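Local coordinates for PG_0823 protein (Porphyromonas gingivalis, PDB 2FSW) that probably binds DNA as a dimeric winged helix-turn-helix transcriptional regulator of the HxlR type, at residues E43-R46 / G50-E53; L28-Q33 / K61-K66. All coordinates share one frame; numbering follows the deposited sequence. Where two conformers were deposited one is given.

Interaction 1: residues E43-R46 / G50-E53; sequences ELKR and GISE
Lys45 reaches from helix 41-47 across the following turn and meets Glu53, the first residue of helix 53-65, at about a right angle. Its CG stands opposite the backbone N (chi1 -160°) and the rest of the chain is stretched out, which lets the ammonium group reach the next helix although the side chain starts out facing neither toward nor away from it. Glu53 has a chain bent by its second torsion (chi2 86°), which brings its carboxylate to the lysine's end. In the conformer described here the two ends form a salt bridge, Lys45 NZ to Glu53 OE2 at 2.8 Å, in which the nitrogen meets the oxygen nearly along its C-O axis. Glu53 OE1 is hydrogen-bonded to Tyr41 OH, so each carboxylate oxygen has a partner. A second placement of Glu53 exists, however, and the pairing may not be permanent.

Nearer its root, the aliphatic part of Lys45 passes Ile51 loosely, with Lys45 CG 4.4 Å from Ile51 CG2. A lysine suits this half-open position: its methylenes lie along the buried isoleucine and Leu56, while its ammonium group pairs with the exposed Glu53. In the turn between the helices, Gly50 takes a phi of 114°, where a CB would press against the carbonyl O of the residue before. Ser52 then takes the N-cap position, its OG bonded to Met55 N. The arrangement is that of the turn in a helix-turn-helix motif, which links helix 41-47 to helix 53-65, the probable recognition helix of this winged-helix fold.

Interaction 2: residues L28-Q33 / K61-K66; sequences LLIIFQ and KFLCGK
Leu63 points from helix 53-65 at helix 27-34 and touches two consecutive isoleucines, one with each of its methyl groups. Leu63 CD1 lies 3.7 Å from Ile30 CG2, the branch methyl of that side chain, whereas Leu63 CD2 lies 3.9 Å from Ile31 CD1, the far end of the next. The forked end of a leucine suits this place, since it lets one residue serve two neighbouring positions of a helix, and its side chain crosses both isoleucines obliquely.

The two isoleucines make their contacts differently. Ile30 faces the leucine from its first bond and needs no more than its CG2 methyl, which lies opposite its backbone N. Ile31 leaves its helix at an angle to the partner; its CG1 lies opposite the carbonyl carbon (chi1 -65°) and the chain continues extended to CD1, so that the end of the longer branch makes the contact. The nearest CA atoms, Ile31 CA and Leu63 CA, are 8.9 Å apart, a gap bridged by side chains alone.

Further out, Ile30 also packs on Ile48, Leu56 and Glu59, and Ile31 on Ile96 of helix 93-106. Leu63 also meets Leu68 and Ile69, where strand 69-74 begins. Other side chains of helix 27-34 reach the second subunit: Gln33 NE2 is hydrogen-bonded to Ser9 OG and Lys7 O there, and Leu28 packs on its Met19.

Helix 27-34 thus packs on the end of the probable recognition helix in the helical core of the winged-helix domain. All three touching residues are buried and apolar, with no hydrogen bond between the segments, so the contact rests on the exclusion of water and on van der Waals packing, the latter depending on how the branched side chains fit.

How the interactions relate
Interaction 1 lies within the chain loop that interaction 2 closes, and the centres of the two are about 13 Å apart. They share helix 53-65: residues 50-53 lead into its first turn, while 61-66 include its last turn and the residue after it. Direct packing also joins them through helix 27-34, where Leu44 CD2 lies 3.8 Å from Gln33 CB and Ile51 CD1 lies 4.3 Å from Ile30 CD1. Ile30 therefore belongs to both neighbourhoods. Together a charged, partly exposed contact at the turn and an apolar one near the chain centre connect the two ends of the probable recognition helix to helices 41-47 and 27-34.

Interaction 1: residues E43-R46 / G50-E53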
ATOM      1  N   GLU B  43       2.621 -23.006  -4.883  1.00 65.26           N
ATOM      2  CA  GLU B  43       3.516 -22.157  -5.671  1.00 65.99           C
ATOM      3  C   GLU B  43       3.480 -20.714  -5.151  1.00 65.62           C
ATOM      4  O   GLU B  43       4.525 -20.065  -5.040  1.00 65.42           O
ATOM      5  CB  GLU B  43       3.131 -22.184  -7.151  1.00 65.88           C
ATOM      6  CG  GLU B  43       3.654 -23.370  -7.938  1.00 67.21           C
ATOM      7  CD  GLU B  43       3.066 -23.457  -9.350  1.00 67.61           C
ATOM      8  OE1 GLU B  43       2.219 -22.606  -9.733  1.00 69.25           O
ATOM      9  OE2 GLU B  43       3.448 -24.401 -10.080  1.00 70.16           O
ATOM     10  N   LEU B  44       2.274 -20.243  -4.820  1.00 65.66           N
ATOM     11  CA  LEU B  44       2.046 -18.880  -4.325  1.00 65.77           C
ATOM     12  C   LEU B  44       2.798 -18.689  -3.013  1.00 65.91           C
ATOM     13  O   LEU B  44       3.543 -17.724  -2.855  1.00 65.50           O
ATOM     14  CB  LEU B  44       0.545 -18.613  -4.127  1.00 65.44           C
ATOM     15  CG  LEU B  44      -0.094 -17.237  -4.410  1.00 66.44           C
ATOM     16  CD1 LEU B  44      -1.368 -17.056  -3.575  1.00 64.93           C
ATOM     17  CD2 LEU B  44       0.847 -16.043  -4.216  1.00 64.66           C
ATOM     18  N   LYS B  45       2.634 -19.635  -2.089  1.00 66.38           N
ATOM     19  CA  LYS B  45       3.342 -19.585  -0.806  1.00 66.68           C
ATOM     20  C   LYS B  45       4.860 -19.569  -0.979  1.00 66.77           C
ATOM     21  O   LYS B  45       5.559 -18.830  -0.277  1.00 67.13           O
ATOM     22  CB  LYS B  45       2.929 -20.739   0.111  1.00 66.67           C
ATOM     23  CG  LYS B  45       3.252 -20.452   1.563  1.00 67.08           C
ATOM     24  CD  LYS B  45       3.056 -21.654   2.441  1.00 68.04           C
ATOM     25  CE  LYS B  45       3.959 -21.562   3.653  1.00 68.42           C
ATOM     26  NZ  LYS B  45       4.141 -22.900   4.266  1.00 71.10           N
ATOM     27  N   ARG B  46       5.362 -20.373  -1.916  1.00 66.66           N
ATOM     28  CA  ARG B  46       6.794 -20.385  -2.225  1.00 66.72           C
ATOM     29  C   ARG B  46       7.265 -19.138  -2.981  1.00 66.25           C
ATOM     30  O   ARG B  46       8.448 -18.799  -2.933  1.00 66.02           O
ATOM     31  CB  ARG B  46       7.187 -21.662  -2.971  1.00 66.61           C
ATOM     32  CG  ARG B  46       7.490 -22.839  -2.038  1.00 67.63           C
ATOM     33  CD  ARG B  46       7.961 -24.065  -2.800  1.00 67.76           C
ATOM     34  NE  ARG B  46       7.003 -24.467  -3.830  1.00 70.65           N
ATOM     35  CZ  ARG B  46       6.029 -25.363  -3.664  1.00 71.09           C
ATOM     36  NH1 ARG B  46       5.857 -25.975  -2.497  1.00 70.64           N
ATOM     37  NH2 ARG B  46       5.215 -25.641  -4.679  1.00 71.20           N
ATOM     38  N   GLY B  50       8.488 -16.474   3.721  1.00 65.81           N
ATOM     39  CA  GLY B  50       8.428 -15.753   4.989  1.00 65.71           C
ATOM     40  C   GLY B  50       7.005 -15.516   5.458  1.00 65.58           C
ATOM     41  O   GLY B  50       6.772 -15.286   6.645  1.00 65.62           O
ATOM     42  N   ILE B  51       6.055 -15.542   4.523  1.00 65.37           N
ATOM     43  CA  ILE B  51       4.633 -15.468   4.875  1.00 65.03           C
ATOM     44  C   ILE B  51       4.183 -16.795   5.507  1.00 64.99           C
ATOM     45  O   ILE B  51       4.373 -17.865   4.923  1.00 64.96           O
ATOM     46  CB  ILE B  51       3.738 -15.075   3.662  1.00 64.57           C
ATOM     47  CG1 ILE B  51       2.346 -14.660   4.140  1.00 64.92           C
ATOM     48  CG2 ILE B  51       3.645 -16.203   2.620  1.00 64.29           C
ATOM     49  CD1 ILE B  51       1.448 -14.069   3.041  1.00 64.93           C
ATOM     50  N   SER B  52       3.599 -16.718   6.700  1.00 65.03           N
ATOM     51  CA  SER B  52       3.092 -17.912   7.382  1.00 65.36           C
ATOM     52  C   SER B  52       1.847 -18.455   6.691  1.00 65.40           C
ATOM     53  O   SER B  52       1.205 -17.748   5.905  1.00 65.07           O
ATOM     54  CB  SER B  52       2.788 -17.617   8.859  1.00 65.39           C
ATOM     55  OG  SER B  52       1.560 -16.921   9.003  1.00 65.44           O
ATOM     56  N   GLU B  53       1.511 -19.707   6.994  0.50 65.59           N
ATOM     57  CA  GLU B  53       0.321 -20.358   6.456  0.50 65.90           C
ATOM     58  C   GLU B  53      -0.943 -19.570   6.809  0.50 65.78           C
ATOM     59  O   GLU B  53      -1.778 -19.310   5.940  0.50 65.75           O
ATOM     60  CB  GLU B  53       0.221 -21.800   6.969  0.50 66.10           C
ATOM     61  CG  GLU B  53      -0.606 -22.733   6.083  0.50 67.36           C
ATOM     62  CD  GLU B  53       0.194 -23.359   4.941  0.50 68.46           C
ATOM     63  OE1 GLU B  53      -0.417 -24.042   4.096  0.50 68.56           O
ATOM     64  OE2 GLU B  53       1.428 -23.175   4.881  0.50 69.05           O
TER

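Interaction 2: residues L28-Q33 / K61-K66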
ATOM      1  N   LEU B  28      -0.933  -6.653  -1.600  1.00 55.29           N
ATOM      2  CA  LEU B  28      -0.453  -6.264  -2.920  1.00 55.08           C
ATOM      3  C   LEU B  28       0.588  -7.219  -3.481  1.00 55.19           C
ATOM      4  O   LEU B  28       0.664  -7.404  -4.700  1.00 54.39           O
ATOM      5  CB  LEU B  28       0.089  -4.826  -2.899  1.00 54.56           C
ATOM      6  CG  LEU B  28      -1.011  -3.779  -2.737  1.00 52.70           C
ATOM      7  CD1 LEU B  28      -0.428  -2.399  -2.428  1.00 51.43           C
ATOM      8  CD2 LEU B  28      -1.893  -3.765  -4.002  1.00 50.68           C
ATOM      9  N   LEU B  29       1.390  -7.810  -2.590  1.00 55.10           N
ATOM     10  CA  LEU B  29       2.400  -8.801  -2.988  1.00 55.53           C
ATOM     11  C   LEU B  29       1.771 -10.085  -3.529  1.00 55.30           C
ATOM     12  O   LEU B  29       2.262 -10.675  -4.490  1.00 55.48           O
ATOM     13  CB  LEU B  29       3.312  -9.160  -1.801  1.00 56.38           C
ATOM     14  CG  LEU B  29       4.604  -8.342  -1.625  1.00 57.83           C
ATOM     15  CD1 LEU B  29       5.248  -8.689  -0.295  1.00 57.63           C
ATOM     16  CD2 LEU B  29       5.596  -8.576  -2.791  1.00 57.62           C
ATOM     17  N   ILE B  30       0.700 -10.529  -2.889  1.00 54.98           N
ATOM     18  CA  ILE B  30      -0.068 -11.664  -3.378  1.00 55.32           C
ATOM     19  C   ILE B  30      -0.597 -11.391  -4.793  1.00 55.28           C
ATOM     20  O   ILE B  30      -0.423 -12.222  -5.694  1.00 55.28           O
ATOM     21  CB  ILE B  30      -1.193 -12.060  -2.372  1.00 55.25           C
ATOM     22  CG1 ILE B  30      -0.550 -12.738  -1.152  1.00 55.81           C
ATOM     23  CG2 ILE B  30      -2.199 -12.980  -3.039  1.00 55.52           C
ATOM     24  CD1 ILE B  30      -1.367 -12.725   0.134  1.00 56.39           C
ATOM     25  N   ILE B  31      -1.201 -10.214  -4.980  1.00 55.00           N
ATOM     26  CA  ILE B  31      -1.749  -9.816  -6.269  1.00 54.31           C
ATOM     27  C   ILE B  31      -0.612  -9.741  -7.295  1.00 54.55           C
ATOM     28  O   ILE B  31      -0.755 -10.254  -8.405  1.00 53.91           O
ATOM     29  CB  ILE B  31      -2.582  -8.482  -6.178  1.00 54.39           C
ATOM     30  CG1 ILE B  31      -3.826  -8.703  -5.297  1.00 54.28           C
ATOM     31  CG2 ILE B  31      -3.010  -8.001  -7.561  1.00 52.37           C
ATOM     32  CD1 ILE B  31      -4.618  -7.444  -4.960  1.00 53.90           C
ATOM     33  N   PHE B  32       0.520  -9.151  -6.894  1.00 54.30           N
ATOM     34  CA  PHE B  32       1.741  -9.144  -7.715  1.00 54.11           C
ATOM     35  C   PHE B  32       2.140 -10.549  -8.180  1.00 54.52           C
ATOM     36  O   PHE B  32       2.394 -10.772  -9.367  1.00 54.68           O
ATOM     37  CB  PHE B  32       2.907  -8.455  -6.973  1.00 53.14           C
ATOM     38  CG  PHE B  32       4.215  -8.428  -7.751  1.00 52.26           C
ATOM     39  CD1 PHE B  32       4.285  -7.841  -9.025  1.00 51.37           C
ATOM     40  CD2 PHE B  32       5.379  -8.956  -7.197  1.00 49.54           C
ATOM     41  CE1 PHE B  32       5.484  -7.794  -9.741  1.00 49.38           C
ATOM     42  CE2 PHE B  32       6.591  -8.916  -7.901  1.00 50.00           C
ATOM     43  CZ  PHE B  32       6.643  -8.340  -9.176  1.00 51.05           C
ATOM     44  N   GLN B  33       2.163 -11.500  -7.249  1.00 55.27           N
ATOM     45  CA  GLN B  33       2.576 -12.870  -7.564  1.00 55.55           C
ATOM     46  C   GLN B  33       1.583 -13.636  -8.451  1.00 56.17           C
ATOM     47  O   GLN B  33       1.985 -14.276  -9.428  1.00 55.59           O
ATOM     48  CB  GLN B  33       2.967 -13.656  -6.296  1.00 55.52           C
ATOM     49  CG  GLN B  33       4.365 -13.299  -5.786  1.00 54.92           C
ATOM     50  CD  GLN B  33       5.458 -13.544  -6.835  1.00 56.18           C
ATOM     51  OE1 GLN B  33       5.315 -14.391  -7.726  1.00 57.08           O
ATOM     52  NE2 GLN B  33       6.546 -12.799  -6.734  1.00 55.14           N
ATOM     53  N   LYS B  61      -8.523 -15.370   1.694  1.00 62.46           N
ATOM     54  CA  LYS B  61      -9.960 -15.250   1.979  1.00 62.80           C
ATOM     55  C   LYS B  61     -10.446 -13.814   1.811  1.00 62.41           C
ATOM     56  O   LYS B  61     -11.458 -13.564   1.159  1.00 62.41           O
ATOM     57  CB  LYS B  61     -10.306 -15.742   3.391  1.00 62.63           C
ATOM     58  CG  LYS B  61     -11.808 -15.699   3.671  1.00 63.59           C
ATOM     59  CD  LYS B  61     -12.180 -15.668   5.160  1.00 63.95           C
ATOM     60  CE  LYS B  61     -11.965 -14.292   5.836  1.00 66.62           C
ATOM     61  NZ  LYS B  61     -11.824 -13.069   4.947  1.00 66.20           N
ATOM     62  N   PHE B  62      -9.718 -12.882   2.416  1.00 62.40           N
ATOM     63  CA  PHE B  62      -9.995 -11.449   2.292  1.00 62.23           C
ATOM     64  C   PHE B  62     -10.140 -11.033   0.820  1.00 61.95           C
ATOM     65  O   PHE B  62     -11.160 -10.468   0.430  1.00 61.83           O
ATOM     66  CB  PHE B  62      -8.898 -10.661   3.020  1.00 62.07           C
ATOM     67  CG  PHE B  62      -9.033  -9.169   2.921  1.00 62.38           C
ATOM     68  CD1 PHE B  62      -9.956  -8.482   3.713  1.00 62.07           C
ATOM     69  CD2 PHE B  62      -8.201  -8.440   2.064  1.00 61.94           C
ATOM     70  CE1 PHE B  62     -10.066  -7.089   3.634  1.00 61.22           C
ATOM     71  CE2 PHE B  62      -8.306  -7.053   1.976  1.00 60.55           C
ATOM     72  CZ  PHE B  62      -9.240  -6.378   2.765  1.00 61.05           C
ATOM     73  N   LEU B  63      -9.135 -11.358   0.008  1.00 62.19           N
ATOM     74  CA  LEU B  63      -9.115 -10.991  -1.415  1.00 62.49           C
ATOM     75  C   LEU B  63     -10.229 -11.625  -2.253  1.00 62.75           C
ATOM     76  O   LEU B  63     -10.729 -11.002  -3.197  1.00 62.20           O
ATOM     77  CB  LEU B  63      -7.754 -11.310  -2.033  1.00 62.41           C
ATOM     78  CG  LEU B  63      -6.518 -10.542  -1.547  1.00 62.64           C
ATOM     79  CD1 LEU B  63      -5.277 -11.235  -2.062  1.00 61.74           C
ATOM     80  CD2 LEU B  63      -6.565  -9.071  -1.991  1.00 62.33           C
ATOM     81  N   CYS B  64     -10.599 -12.868  -1.930  1.00 63.54           N
ATOM     82  CA  CYS B  64     -11.770 -13.511  -2.548  1.00 63.96           C
ATOM     83  C   CYS B  64     -13.048 -12.750  -2.185  1.00 63.90           C
ATOM     84  O   CYS B  64     -13.891 -12.493  -3.047  1.00 63.87           O
ATOM     85  CB  CYS B  64     -11.894 -14.973  -2.110  1.00 64.34           C
ATOM     86  SG  CYS B  64     -10.813 -16.122  -2.989  1.00 66.66           S
ATOM     87  N   GLY B  65     -13.167 -12.384  -0.907  1.00 63.94           N
ATOM     88  CA  GLY B  65     -14.314 -11.635  -0.392  1.00 64.01           C
ATOM     89  C   GLY B  65     -14.469 -10.254  -1.004  1.00 64.29           C
ATOM     90  O   GLY B  65     -15.586  -9.748  -1.116  1.00 64.41           O
ATOM     91  N   LYS B  66     -13.347  -9.650  -1.401  1.00 64.17           N
ATOM     92  CA  LYS B  66     -13.345  -8.345  -2.074  1.00 64.37           C
ATOM     93  C   LYS B  66     -13.508  -8.461  -3.597  1.00 64.52           C
ATOM     94  O   LYS B  66     -13.612  -7.451  -4.302  1.00 64.77           O
ATOM     95  CB  LYS B  66     -12.064  -7.561  -1.735  1.00 64.30           C
ATOM     96  CG  LYS B  66     -11.892  -7.225  -0.252  1.00 63.73           C
ATOM     97  CD  LYS B  66     -12.886  -6.179   0.194  1.00 63.65           C
ATOM     98  CE  LYS B  66     -12.793  -5.952   1.678  1.00 65.26           C
ATOM     99  NZ  LYS B  66     -13.285  -4.594   2.043  1.00 66.87           N
TER